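Local coordinates for Ycf54-like protein (Synechocystis sp. PCC 6803, PDB 5M2P), which probably acts as a component of the magnesium-protoporphyrin IX monomethyl ester cyclase, with conserved residues required for protochlorophyllide formation in chlorophyll biosynthesis, at residues K15-L18 and F23-V26. Sequence-based numbering, arbitrary orientation.
Sequences KFLL and FEEV
Leu17, on the short helix 14-18, sends its forked end across to two consecutive side chains, Phe23 and Glu24, in the first turns of helix 21-36. Its two methyls divide the work. CD1 lies 4.1 Å from CD2 of the Phe23 ring and meets that ring obliquely, an ordinary apolar contact between two buried residues. CD2 instead faces the carboxylate, 3.3 Å from OE2 of Glu24, while the branch carbon CG of Leu17 is 3.5 Å from the same OE2. With CG anti to the carbonyl carbon (chi1 -72°) and a bend at chi2 (-63°), the Glu24 side chain crosses that of Leu17 at about a right angle.

The residue types suit their places. Leucine offers a branched apolar end that also packs on Val69 of strand 68-73, and the Phe23 side chain also touches Ile71 of that strand and Arg85 and Leu86 of helix 76-86. Glutamate suits a partly exposed position, although its OE2 rests against the leucine. Were an alanine at Leu17, both methyls would be gone, and the Phe23 ring and the Glu24 carboxylate would probably lose their shared apolar neighbour. With just 114 Å² buried, the contact rests on van der Waals packing, part apolar and part carboxylate against methyl; the leucine side chain offers OE2 no hydrogen-bond donor, so any polar partner of that oxygen must come from elsewhere.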
loop_
_atom_site.group_PDB
_atom_site.type_symbol
_atom_site.label_atom_id
_atom_site.label_comp_id
_atom_site.label_asym_id
_atom_site.label_seq_id
_atom_site.Cartn_x
_atom_site.Cartn_y
_atom_site.Cartn_z
ATOM N N LYS A 15 13.829 -3.110 -0.963
ATOM C CA LYS A 15 15.085 -2.410 -1.163
ATOM C C LYS A 15 14.895 -0.896 -1.397
ATOM O O LYS A 15 15.530 -0.044 -0.777
ATOM C CB LYS A 15 15.799 -3.068 -2.358
ATOM C CG LYS A 15 17.169 -2.536 -2.733
ATOM C CD LYS A 15 17.700 -3.251 -3.979
ATOM C CE LYS A 15 19.133 -2.834 -4.324
ATOM N NZ LYS A 15 19.810 -3.810 -5.221
ATOM N N PHE A 16 13.964 -0.561 -2.287
ATOM C CA PHE A 16 13.693 0.830 -2.607
ATOM C C PHE A 16 13.131 1.580 -1.437
ATOM O O PHE A 16 13.572 2.695 -1.106
ATOM C CB PHE A 16 12.751 0.918 -3.811
ATOM C CG PHE A 16 12.231 2.311 -4.080
ATOM C CD1 PHE A 16 13.010 3.230 -4.710
ATOM C CD2 PHE A 16 10.972 2.687 -3.703
ATOM C CE1 PHE A 16 12.546 4.494 -4.960
ATOM C CE2 PHE A 16 10.495 3.958 -3.973
ATOM C CZ PHE A 16 11.308 4.861 -4.555
ATOM N N LEU A 17 12.116 0.999 -0.796
ATOM C CA LEU A 17 11.483 1.730 0.268
ATOM C C LEU A 17 12.464 1.992 1.449
ATOM O O LEU A 17 12.370 2.994 2.147
ATOM C CB LEU A 17 10.223 1.006 0.687
ATOM C CG LEU A 17 9.191 1.897 1.304
ATOM C CD1 LEU A 17 8.736 2.955 0.324
ATOM C CD2 LEU A 17 8.050 1.031 1.758
ATOM N N LEU A 18 13.454 1.111 1.621
ATOM C CA LEU A 18 14.505 1.333 2.623
ATOM C C LEU A 18 15.442 2.517 2.319
ATOM O O LEU A 18 16.091 3.048 3.201
ATOM C CB LEU A 18 15.326 0.053 2.806
ATOM C CG LEU A 18 14.618 -1.029 3.605
ATOM C CD1 LEU A 18 15.210 -2.391 3.276
ATOM C CD2 LEU A 18 14.718 -0.706 5.092
ATOM N N PHE A 23 10.381 9.624 3.558
ATOM C CA PHE A 23 9.014 9.198 3.265
ATOM C C PHE A 23 8.407 8.412 4.436
ATOM O O PHE A 23 7.250 8.627 4.835
ATOM C CB PHE A 23 8.951 8.367 1.968
ATOM C CG PHE A 23 7.598 7.746 1.716
ATOM C CD1 PHE A 23 6.586 8.495 1.177
ATOM C CD2 PHE A 23 7.340 6.444 2.047
ATOM C CE1 PHE A 23 5.347 7.953 0.975
ATOM C CE2 PHE A 23 6.095 5.893 1.844
ATOM C CZ PHE A 23 5.095 6.645 1.310
ATOM N N GLU A 24 9.163 7.464 4.949
ATOM C CA GLU A 24 8.676 6.698 6.071
ATOM C C GLU A 24 8.415 7.600 7.267
ATOM O O GLU A 24 7.467 7.367 8.012
ATOM C CB GLU A 24 9.658 5.597 6.423
ATOM C CG GLU A 24 9.693 4.457 5.425
ATOM C CD GLU A 24 8.361 3.725 5.351
ATOM O OE1 GLU A 24 7.629 3.663 6.363
ATOM O OE2 GLU A 24 8.021 3.219 4.282
ATOM N N GLU A 25 9.224 8.640 7.460
ATOM C CA GLU A 25 8.965 9.599 8.534
ATOM C C GLU A 25 7.662 10.363 8.313
ATOM O O GLU A 25 6.934 10.636 9.258
ATOM C CB GLU A 25 10.144 10.592 8.709
ATOM C CG GLU A 25 9.937 11.655 9.787
ATOM C CD GLU A 25 9.676 11.055 11.157
ATOM O OE1 GLU A 25 10.339 10.053 11.510
ATOM O OE2 GLU A 25 8.804 11.583 11.876
ATOM N N VAL A 26 7.350 10.696 7.065
ATOM C CA VAL A 26 6.086 11.338 6.754
ATOM C C VAL A 26 4.929 10.435 7.153
ATOM O O VAL A 26 3.956 10.906 7.736
ATOM C CB VAL A 26 5.956 11.735 5.261
ATOM C CG1 VAL A 26 4.565 12.244 4.946
ATOM C CG2 VAL A 26 6.990 12.799 4.914
#